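Glucoamylase (PDB 1LF6) catalyses the hydrolysis of terminal alpha-1,4-linked glucose units from the non-reducing ends of glucan chains, releasing beta-D-glucose. Local coordinates at residues Asn381-Ile384 / Ser385-Tyr389; Gly392-Leu395 / Asp396-Ala399; Gly433-Trp437 / Glu438-Gly442; Tyr574-Asn577 / His578-Tyr581. One frame throughout, in Å; residues are numbered along the deposited sequence.

Interaction 1 of 4, residues Asn381-Ile384 / Ser385-Tyr389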
loop_
_atom_site.group_PDB
_atom_site.type_symbol
_atom_site.label_atom_id
_atom_site.label_comp_id
_atom_site.label_asym_id
_atom_site.label_seq_id
_atom_site.Cartn_x
_atom_site.Cartn_y
_atom_site.Cartn_z
ATOM N N ASN A 381 8.251 3.477 -13.339
ATOM C CA ASN A 381 8.298 2.723 -12.099
ATOM C C ASN A 381 9.183 1.503 -12.322
ATOM O O ASN A 381 9.531 1.180 -13.458
ATOM C CB ASN A 381 6.887 2.318 -11.634
ATOM C CG ASN A 381 6.086 1.606 -12.714
ATOM O OD1 ASN A 381 4.856 1.667 -12.731
ATOM N ND2 ASN A 381 6.774 0.919 -13.607
ATOM N N THR A 382 9.561 0.841 -11.238
ATOM C CA THR A 382 10.417 -0.333 -11.334
ATOM C C THR A 382 9.962 -1.416 -10.373
ATOM O O THR A 382 9.234 -1.144 -9.415
ATOM C CB THR A 382 11.868 0.000 -10.950
ATOM O OG1 THR A 382 11.881 0.531 -9.621
ATOM C CG2 THR A 382 12.475 1.017 -11.901
ATOM N N TRP A 383 10.399 -2.644 -10.633
ATOM C CA TRP A 383 10.095 -3.746 -9.735
ATOM C C TRP A 383 11.016 -3.465 -8.557
ATOM O O TRP A 383 11.948 -2.667 -8.676
ATOM C CB TRP A 383 10.486 -5.085 -10.354
ATOM C CG TRP A 383 9.778 -5.402 -11.615
ATOM C CD1 TRP A 383 10.135 -5.019 -12.874
ATOM C CD2 TRP A 383 8.591 -6.187 -11.750
ATOM N NE1 TRP A 383 9.244 -5.524 -13.792
ATOM C CE2 TRP A 383 8.286 -6.245 -13.128
ATOM C CE3 TRP A 383 7.755 -6.848 -10.840
ATOM C CZ2 TRP A 383 7.176 -6.942 -13.622
ATOM C CZ3 TRP A 383 6.653 -7.540 -11.328
ATOM C CH2 TRP A 383 6.374 -7.581 -12.711
ATOM N N ILE A 384 10.774 -4.113 -7.427
ATOM C CA ILE A 384 11.625 -3.885 -6.269
ATOM C C ILE A 384 13.086 -4.237 -6.562
ATOM O O ILE A 384 13.995 -3.722 -5.914
ATOM C CB ILE A 384 11.123 -4.677 -5.044
ATOM C CG1 ILE A 384 10.917 -6.150 -5.406
ATOM C CG2 ILE A 384 9.816 -4.071 -4.554
ATOM C CD1 ILE A 384 10.406 -6.990 -4.245
ATOM N N SER A 385 13.303 -5.101 -7.552
ATOM C CA SER A 385 14.651 -5.506 -7.938
ATOM C C SER A 385 15.407 -4.320 -8.531
ATOM O O SER A 385 16.639 -4.312 -8.577
ATOM C CB SER A 385 14.590 -6.621 -8.985
ATOM O OG SER A 385 14.041 -6.128 -10.196
ATOM N N GLY A 386 14.655 -3.324 -8.994
ATOM C CA GLY A 386 15.260 -2.153 -9.595
ATOM C C GLY A 386 15.080 -2.152 -11.105
ATOM O O GLY A 386 15.380 -1.161 -11.772
ATOM N N LYS A 387 14.587 -3.260 -11.651
ATOM C CA LYS A 387 14.369 -3.362 -13.090
ATOM C C LYS A 387 13.181 -2.510 -13.522
ATOM O O LYS A 387 12.150 -2.477 -12.851
ATOM C CB LYS A 387 14.122 -4.820 -13.500
ATOM C CG LYS A 387 13.790 -4.983 -14.979
ATOM C CD LYS A 387 13.827 -6.441 -15.422
ATOM C CE LYS A 387 12.746 -7.272 -14.754
ATOM N NZ LYS A 387 12.785 -8.689 -15.216
ATOM N N PRO A 388 13.314 -1.798 -14.648
ATOM C CA PRO A 388 12.200 -0.965 -15.106
ATOM C C PRO A 388 10.965 -1.772 -15.487
ATOM O O PRO A 388 11.068 -2.877 -16.022
ATOM C CB PRO A 388 12.802 -0.196 -16.286
ATOM C CG PRO A 388 13.882 -1.115 -16.787
ATOM C CD PRO A 388 14.496 -1.622 -15.510
ATOM N N TYR A 389 9.796 -1.212 -15.189
ATOM C CA TYR A 389 8.520 -1.848 -15.499
ATOM C C TYR A 389 7.863 -1.027 -16.603
ATOM O O TYR A 389 8.078 -1.297 -17.781
ATOM C CB TYR A 389 7.632 -1.885 -14.251
ATOM C CG TYR A 389 6.284 -2.536 -14.460
ATOM C CD1 TYR A 389 5.158 -1.775 -14.779
ATOM C CD2 TYR A 389 6.134 -3.916 -14.351
ATOM C CE1 TYR A 389 3.914 -2.379 -14.986
ATOM C CE2 TYR A 389 4.899 -4.531 -14.558
ATOM C CZ TYR A 389 3.794 -3.758 -14.875
ATOM O OH TYR A 389 2.576 -4.362 -15.095
#

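Interaction 2 of 4, residues Gly392-Leu395 / Asp396-Ala399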
loop_
_atom_site.group_PDB
_atom_site.type_symbol
_atom_site.label_atom_id
_atom_site.label_comp_id
_atom_site.label_asym_id
_atom_site.label_seq_id
_atom_site.Cartn_x
_atom_site.Cartn_y
_atom_site.Cartn_z
ATOM N N GLY A 392 6.754 5.067 -19.069
ATOM C CA GLY A 392 6.265 6.420 -19.226
ATOM C C GLY A 392 7.343 7.388 -18.770
ATOM O O GLY A 392 8.192 7.035 -17.952
ATOM N N ILE A 393 7.320 8.605 -19.303
ATOM C CA ILE A 393 8.299 9.616 -18.938
ATOM C C ILE A 393 7.682 10.686 -18.036
ATOM O O ILE A 393 6.950 11.558 -18.503
ATOM C CB ILE A 393 8.876 10.305 -20.196
ATOM C CG1 ILE A 393 9.543 9.263 -21.104
ATOM C CG2 ILE A 393 9.854 11.402 -19.789
ATOM C CD1 ILE A 393 10.668 8.473 -20.443
ATOM N N GLN A 394 7.986 10.616 -16.745
ATOM C CA GLN A 394 7.457 11.580 -15.777
ATOM C C GLN A 394 8.592 12.450 -15.256
ATOM O O GLN A 394 9.452 11.975 -14.521
ATOM C CB GLN A 394 6.796 10.840 -14.603
ATOM C CG GLN A 394 5.444 10.226 -14.941
ATOM C CD GLN A 394 4.968 9.210 -13.911
ATOM O OE1 GLN A 394 5.148 9.390 -12.705
ATOM N NE2 GLN A 394 4.341 8.142 -14.385
ATOM N N LEU A 395 8.584 13.723 -15.637
ATOM C CA LEU A 395 9.623 14.649 -15.222
ATOM C C LEU A 395 9.697 14.847 -13.719
ATOM O O LEU A 395 10.793 14.976 -13.158
ATOM C CB LEU A 395 9.444 16.003 -15.926
ATOM C CG LEU A 395 10.076 16.126 -17.318
ATOM C CD1 LEU A 395 11.591 16.148 -17.187
ATOM C CD2 LEU A 395 9.640 14.961 -18.203
ATOM N N ASP A 396 8.543 14.869 -13.060
ATOM C CA ASP A 396 8.532 15.055 -11.619
ATOM C C ASP A 396 9.310 13.928 -10.968
ATOM O O ASP A 396 9.971 14.138 -9.951
ATOM C CB ASP A 396 7.092 15.123 -11.080
ATOM C CG ASP A 396 6.375 13.791 -11.125
ATOM O OD1 ASP A 396 6.454 13.103 -12.160
ATOM O OD2 ASP A 396 5.713 13.447 -10.120
ATOM N N GLU A 397 9.269 12.741 -11.572
ATOM C CA GLU A 397 10.000 11.608 -11.013
ATOM C C GLU A 397 11.520 11.692 -11.228
ATOM O O GLU A 397 12.282 11.013 -10.541
ATOM C CB GLU A 397 9.442 10.287 -11.559
ATOM C CG GLU A 397 8.075 9.922 -10.966
ATOM C CD GLU A 397 7.742 8.447 -11.093
ATOM O OE1 GLU A 397 7.284 7.850 -10.092
ATOM O OE2 GLU A 397 7.934 7.877 -12.187
ATOM N N GLN A 398 11.957 12.525 -12.170
ATOM C CA GLN A 398 13.385 12.699 -12.418
ATOM C C GLN A 398 13.916 13.713 -11.408
ATOM O O GLN A 398 15.082 13.666 -11.001
ATOM C CB GLN A 398 13.640 13.248 -13.828
ATOM C CG GLN A 398 12.916 12.522 -14.949
ATOM C CD GLN A 398 13.195 11.033 -14.962
ATOM O OE1 GLN A 398 14.345 10.598 -14.840
ATOM N NE2 GLN A 398 12.139 10.238 -15.121
ATOM N N ALA A 399 13.040 14.627 -11.005
ATOM C CA ALA A 399 13.388 15.700 -10.079
ATOM C C ALA A 399 13.402 15.352 -8.595
ATOM O O ALA A 399 14.303 15.774 -7.864
ATOM C CB ALA A 399 12.451 16.886 -10.308
#

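Interaction 3 of 4, residues Gly433-Trp437 / Glu438-Gly442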
loop_
_atom_site.group_PDB
_atom_site.type_symbol
_atom_site.label_atom_id
_atom_site.label_comp_id
_atom_site.label_asym_id
_atom_site.label_seq_id
_atom_site.Cartn_x
_atom_site.Cartn_y
_atom_site.Cartn_z
ATOM N N GLY A 433 6.032 13.685 -20.354
ATOM C CA GLY A 433 5.300 12.641 -21.048
ATOM C C GLY A 433 3.975 12.417 -20.347
ATOM O O GLY A 433 2.952 12.153 -20.972
ATOM N N GLN A 434 4.006 12.504 -19.026
ATOM C CA GLN A 434 2.807 12.353 -18.227
ATOM C C GLN A 434 3.007 13.030 -16.876
ATOM O O GLN A 434 4.130 13.100 -16.366
ATOM C CB GLN A 434 2.458 10.868 -18.057
ATOM C CG GLN A 434 3.570 10.012 -17.515
ATOM C CD GLN A 434 3.323 8.524 -17.722
ATOM O OE1 GLN A 434 3.945 7.692 -17.071
ATOM N NE2 GLN A 434 2.425 8.187 -18.640
ATOM N N GLU A 435 1.919 13.567 -16.325
ATOM C CA GLU A 435 1.959 14.228 -15.033
ATOM C C GLU A 435 1.857 13.150 -13.962
ATOM O O GLU A 435 1.847 11.961 -14.290
ATOM C CB GLU A 435 0.834 15.261 -14.921
ATOM C CG GLU A 435 -0.466 14.883 -15.629
ATOM C CD GLU A 435 -1.067 13.578 -15.118
ATOM O OE1 GLU A 435 -0.865 12.527 -15.757
ATOM O OE2 GLU A 435 -1.738 13.607 -14.071
ATOM N N ARG A 436 1.765 13.539 -12.695
ATOM C CA ARG A 436 1.768 12.537 -11.629
ATOM C C ARG A 436 0.657 11.482 -11.575
ATOM O O ARG A 436 0.807 10.474 -10.893
ATOM C CB ARG A 436 1.922 13.223 -10.267
ATOM C CG ARG A 436 0.738 14.001 -9.759
ATOM C CD ARG A 436 1.090 14.604 -8.402
ATOM N NE ARG A 436 -0.045 15.229 -7.728
ATOM C CZ ARG A 436 -0.025 15.629 -6.461
ATOM N NH1 ARG A 436 -1.100 16.184 -5.916
ATOM N NH2 ARG A 436 1.073 15.471 -5.735
ATOM N N TRP A 437 -0.450 11.690 -12.281
ATOM C CA TRP A 437 -1.501 10.683 -12.271
ATOM C C TRP A 437 -1.191 9.639 -13.353
ATOM O O TRP A 437 -1.930 8.670 -13.528
ATOM C CB TRP A 437 -2.870 11.323 -12.505
ATOM C CG TRP A 437 -3.257 12.343 -11.449
ATOM C CD1 TRP A 437 -3.900 13.529 -11.660
ATOM C CD2 TRP A 437 -3.022 12.266 -10.029
ATOM N NE1 TRP A 437 -4.072 14.199 -10.469
ATOM C CE2 TRP A 437 -3.545 13.446 -9.453
ATOM C CE3 TRP A 437 -2.421 11.315 -9.192
ATOM C CZ2 TRP A 437 -3.485 13.704 -8.077
ATOM C CZ3 TRP A 437 -2.360 11.574 -7.817
ATOM C CH2 TRP A 437 -2.889 12.760 -7.277
ATOM N N GLU A 438 -0.087 9.858 -14.068
ATOM C CA GLU A 438 0.397 8.949 -15.113
ATOM C C GLU A 438 -0.551 8.770 -16.294
ATOM O O GLU A 438 -0.631 7.679 -16.866
ATOM C CB GLU A 438 0.674 7.580 -14.499
ATOM C CG GLU A 438 1.387 7.636 -13.157
ATOM C CD GLU A 438 1.820 6.268 -12.678
ATOM O OE1 GLU A 438 0.970 5.510 -12.161
ATOM O OE2 GLU A 438 3.013 5.942 -12.841
ATOM N N GLU A 439 -1.245 9.833 -16.687
ATOM C CA GLU A 439 -2.226 9.713 -17.762
ATOM C C GLU A 439 -2.078 10.599 -18.989
ATOM O O GLU A 439 -2.468 10.210 -20.089
ATOM C CB GLU A 439 -3.624 9.937 -17.174
ATOM C CG GLU A 439 -3.877 9.127 -15.907
ATOM C CD GLU A 439 -5.178 9.499 -15.217
ATOM O OE1 GLU A 439 -5.522 10.701 -15.195
ATOM O OE2 GLU A 439 -5.846 8.594 -14.677
ATOM N N ILE A 440 -1.517 11.784 -18.821
ATOM C CA ILE A 440 -1.422 12.696 -19.948
ATOM C C ILE A 440 -0.165 13.548 -19.899
ATOM O O ILE A 440 0.376 13.805 -18.819
ATOM C CB ILE A 440 -2.661 13.609 -19.961
ATOM C CG1 ILE A 440 -2.679 14.482 -21.215
ATOM C CG2 ILE A 440 -2.693 14.445 -18.684
ATOM C CD1 ILE A 440 -3.978 15.260 -21.365
ATOM N N GLY A 441 0.292 13.978 -21.073
ATOM C CA GLY A 441 1.482 14.803 -21.154
ATOM C C GLY A 441 1.206 16.260 -21.476
ATOM O O GLY A 441 0.079 16.640 -21.799
ATOM N N GLY A 442 2.254 17.073 -21.397
ATOM C CA GLY A 442 2.124 18.489 -21.678
ATOM C C GLY A 442 2.771 19.308 -20.581
ATOM O O GLY A 442 3.679 18.834 -19.896
HETATM O O HOH W 1 -3.875 7.157 -12.216
HETATM O O HOH W 2 -1.971 5.759 -11.724
#

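Interaction 4 of 4, residues Tyr574-Asn577 / His578-Tyr581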
loop_
_atom_site.group_PDB
_atom_site.type_symbol
_atom_site.label_atom_id
_atom_site.label_comp_id
_atom_site.label_asym_id
_atom_site.label_seq_id
_atom_site.Cartn_x
_atom_site.Cartn_y
_atom_site.Cartn_z
ATOM N N TYR A 574 -11.420 15.598 -5.450
ATOM C CA TYR A 574 -11.202 14.624 -6.528
ATOM C C TYR A 574 -9.853 15.053 -7.107
ATOM O O TYR A 574 -9.420 16.186 -6.885
ATOM C CB TYR A 574 -12.243 14.771 -7.643
ATOM C CG TYR A 574 -13.660 14.410 -7.273
ATOM C CD1 TYR A 574 -14.083 13.085 -7.273
ATOM C CD2 TYR A 574 -14.588 15.401 -6.939
ATOM C CE1 TYR A 574 -15.395 12.750 -6.956
ATOM C CE2 TYR A 574 -15.904 15.077 -6.617
ATOM C CZ TYR A 574 -16.299 13.750 -6.629
ATOM O OH TYR A 574 -17.602 13.423 -6.325
ATOM N N ARG A 575 -9.207 14.171 -7.861
ATOM C CA ARG A 575 -7.918 14.492 -8.481
ATOM C C ARG A 575 -8.099 15.556 -9.568
ATOM O O ARG A 575 -7.202 16.359 -9.813
ATOM C CB ARG A 575 -7.309 13.248 -9.124
ATOM C CG ARG A 575 -7.231 12.039 -8.219
ATOM C CD ARG A 575 -7.213 10.774 -9.075
ATOM N NE ARG A 575 -5.891 10.368 -9.492
ATOM C CZ ARG A 575 -5.644 9.571 -10.529
ATOM N NH1 ARG A 575 -4.396 9.245 -10.828
ATOM N NH2 ARG A 575 -6.635 9.129 -11.286
ATOM N N TYR A 576 -9.256 15.532 -10.229
ATOM C CA TYR A 576 -9.594 16.490 -11.294
ATOM C C TYR A 576 -10.995 16.166 -11.801
ATOM O O TYR A 576 -11.493 15.065 -11.573
ATOM C CB TYR A 576 -8.583 16.406 -12.447
ATOM C CG TYR A 576 -8.427 15.024 -13.049
ATOM C CD1 TYR A 576 -9.330 14.545 -14.004
ATOM C CD2 TYR A 576 -7.388 14.183 -12.648
ATOM C CE1 TYR A 576 -9.203 13.267 -14.540
ATOM C CE2 TYR A 576 -7.254 12.897 -13.180
ATOM C CZ TYR A 576 -8.165 12.450 -14.124
ATOM O OH TYR A 576 -8.039 11.181 -14.640
ATOM N N ASN A 577 -11.635 17.113 -12.484
ATOM C CA ASN A 577 -12.988 16.876 -12.987
ATOM C C ASN A 577 -13.012 15.753 -14.014
ATOM O O ASN A 577 -12.120 15.655 -14.856
ATOM C CB ASN A 577 -13.573 18.134 -13.650
ATOM C CG ASN A 577 -12.810 19.388 -13.315
ATOM O OD1 ASN A 577 -11.615 19.495 -13.587
ATOM N ND2 ASN A 577 -13.504 20.359 -12.721
ATOM N N HIS A 578 -14.043 14.918 -13.929
ATOM C CA HIS A 578 -14.253 13.804 -14.850
ATOM C C HIS A 578 -13.297 12.633 -14.675
ATOM O O HIS A 578 -13.161 11.792 -15.565
ATOM C CB HIS A 578 -14.209 14.314 -16.293
ATOM C CG HIS A 578 -15.111 15.484 -16.535
ATOM N ND1 HIS A 578 -16.477 15.411 -16.380
ATOM C CD2 HIS A 578 -14.839 16.766 -16.878
ATOM C CE1 HIS A 578 -17.011 16.598 -16.613
ATOM N NE2 HIS A 578 -16.038 17.438 -16.917
ATOM N N ASP A 579 -12.638 12.577 -13.524
ATOM C CA ASP A 579 -11.715 11.488 -13.232
ATOM C C ASP A 579 -12.543 10.205 -13.248
ATOM O O ASP A 579 -13.625 10.150 -12.661
ATOM C CB ASP A 579 -11.079 11.705 -11.853
ATOM C CG ASP A 579 -10.102 10.603 -11.467
ATOM O OD1 ASP A 579 -9.814 9.716 -12.299
ATOM O OD2 ASP A 579 -9.611 10.637 -10.318
ATOM N N GLY A 580 -12.052 9.177 -13.932
ATOM C CA GLY A 580 -12.799 7.934 -13.991
ATOM C C GLY A 580 -12.160 6.778 -13.248
ATOM O O GLY A 580 -12.700 5.678 -13.244
ATOM N N TYR A 581 -11.020 7.023 -12.606
ATOM C CA TYR A 581 -10.310 5.977 -11.878
ATOM C C TYR A 581 -10.952 5.618 -10.530
ATOM O O TYR A 581 -10.480 6.039 -9.474
ATOM C CB TYR A 581 -8.848 6.396 -11.667
ATOM C CG TYR A 581 -7.962 5.308 -11.093
ATOM C CD1 TYR A 581 -7.347 5.465 -9.852
ATOM C CD2 TYR A 581 -7.729 4.126 -11.797
ATOM C CE1 TYR A 581 -6.518 4.473 -9.325
ATOM C CE2 TYR A 581 -6.902 3.126 -11.281
ATOM C CZ TYR A 581 -6.301 3.310 -10.041
ATOM O OH TYR A 581 -5.487 2.325 -9.525
HETATM O O HOH W 3 -10.961 11.750 -8.229
HETATM O O HOH W 4 -9.437 9.213 -15.376
#

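Interaction 1 of 4, residues Asn381-Ile384 / Ser385-Tyr389
Lys387 O takes the backbone hydrogen of Trp383 N at 2.8 Å, met nearly along the C=O axis. This bond closes a short hairpin-like loop whose tip is the type I beta turn Trp383-Gly386, between helices 358-375 and 395-407 of the (alpha/alpha) barrel. Below the turn Thr382 and Pro388 form a single beta bridge, flanked by the bond from Tyr389 N to Asn381 O (3.0 Å). Within the turn, Gly386 N reaches Trp383 O from above the carbonyl plane, and Ser385 OG accepts from Lys387 N in an ST turn.

Trp383 and Tyr389 make the main side-chain contact, an offset edge-to-face pair with ring planes at 74°. CG of Tyr389 stands anti to its backbone N (chi1 -180°), which sends the CD2 edge over the rim of the indole face, 3.3 Å from Trp383 CZ2. Replaced by alanine, Trp383 would probably leave that tyrosine edge without its aromatic partner and open a gap beside the Lys387 chain. Thr382 OG1 is bonded outside the loop, to Tyr367 OH. Lys387 bends at chi3 (65°), and its CE comes 3.9 Å from Trp383 CD1.

Interaction 2 of 4, residues Gly392-Leu395 / Asp396-Ala399
The oxygen end of the Gln394 amide lies over the Glu397 carboxylate, their planes 25° apart and the two side chains crossing at a slant. Gln394 OE1 sits almost straight above the carboxylate carbon, 3.2 Å from Glu397 CD; acceptor meets acceptor here, a contact without a hydrogen bond. Asp396 runs alongside Gln394, pointing the same way with its carboxylate nearly coplanar with the amide, and its OD1 is 3.3 Å from Gln394 CB. Chi1 of 71° turns the Asp396 carboxylate back along the chain to that place. Arg343 supplies donors to all three groups: NH1 bonds Gln394 OE1 and forms a salt bridge with Asp396 OD2, while its backbone N bonds Glu397 OE1. The other end of the amide, Gln394 NE2, bonds both Gln434 OE1 and OE2 of Glu438, the probable proton donor.

Asp396, Glu397 and Gln398 belong to the first turn of helix 395-407 in the (alpha/alpha) barrel, and Gln394 comes just before it. Leu395 O accepts from Ala399 N (3.1 Å) in the carbonyl plane, and from Gln398 N (2.9 Å) well above it. Gln394 O receives a weak bond from Glu397 N and a firmer one from Gln398 NE2 at 3.3 Å, with the donor above the carbonyl plane. Bent at chi2 (-55°), the Gln398 side chain folds back over the helix start, where NE2 also bonds Ile378 O.

Interaction 3 of 4, residues Gly433-Trp437 / Glu438-Gly442
Glu435, probably the proton acceptor of this family 15 glucoamylase, starts the type I beta turn Glu435-Glu438 and curls its side chain back inside the loop. From CB, chi1 of 35° sets CG between the backbone N and the carbonyl carbon, against Ile440 and 3.8 Å from its CG2; the chain then bends at chi2 (59°). At the tip the two oxygens divide the work. Glu435 OE1 accepts from Glu439 N at 2.9 Å, nearly in line with the C-O bond, and from Ile440 N at 3.2 Å, which comes from above the carboxylate plane. Glu435 OE2 takes Trp437 N at 2.9 Å, again from above the plane, and forms a salt bridge with Arg504 NH1. Three backbone N-H groups and a guanidinium therefore hold the carboxylate in one orientation. With an alanine in its place, those three N-H groups would probably lose their acceptor, and Arg504 one of its charged partners.

The turn itself is closed by Glu438 N bonding Glu435 O at 2.9 Å. Glu438, the probable proton donor, sits at positive phi (62°) and sends its side chain out, so that OE2 reaches Trp341 NE1. The amide of Gln434, partnered by Gln394, lies against the Glu438 backbone. A water stands 3.0 Å from Glu438 OE1, and another stands 2.8 Å from Trp437 O.

Interaction 4 of 4, residues Tyr574-Asn577 / His578-Tyr581
Charge first: Arg575 and Asp579 form a loose salt bridge, NH2 to OD1 at 3.4 Å, with the carboxylate oxygen at the edge of the guanidinium and the two planes 45° apart. The arginine chain bends at chi3 (88°) to bring its end round to the aspartate. Its guanidinium also makes a cation-pi contact with Trp437.

Ring contact comes next. Asp579 CB lies over one face of Tyr576, a CH-pi contact 3.9 Å from the ring centroid, and the carboxylate stacks on the ring with 27° between their planes. Arg504 adds a cation-pi contact to the same tyrosine.

Turns define the loop, which lies between strand 570-573 and helix 600-612. A type II beta turn spans Tyr576-Asp579, with His578 at positive phi and a weak closing bond from Asp579 N to Tyr576 O. An Asx turn follows, a side-chain-to-backbone bond in which Asp579 OD1 accepts from Tyr581 N at 3.0 Å, from above the carboxylate plane.

Two waters complete the set. One accepts from Arg575 N at 3.0 Å and lies near Asp579 OD2, whose position is less certain; the other accepts from Gly580 N and lies 2.5 Å from Tyr576 OH.

Overall arrangement
The four contacts follow in series along the chain, all within the glycosyl hydrolase family 15 part that builds the (alpha/alpha) barrel. Interactions 1 and 2 share the connection between helices 358-375 and 395-407, their centres about 15 Å apart. Interaction 3, in the loop leading to helix 445-464, carries both probable catalytic glutamates. The centres of interactions 2 and 3 are about 9 Å apart, and Gln394 joins them. The centres of interactions 3 and 4 are about 14 Å apart; interaction 4, in the loop between strand 570-573 and helix 600-612, touches Glu439 and Trp437. Interactions 1 and 3 come within about 5 Å, nearest atoms, without touching. Separate loops thus converge around the probable active site.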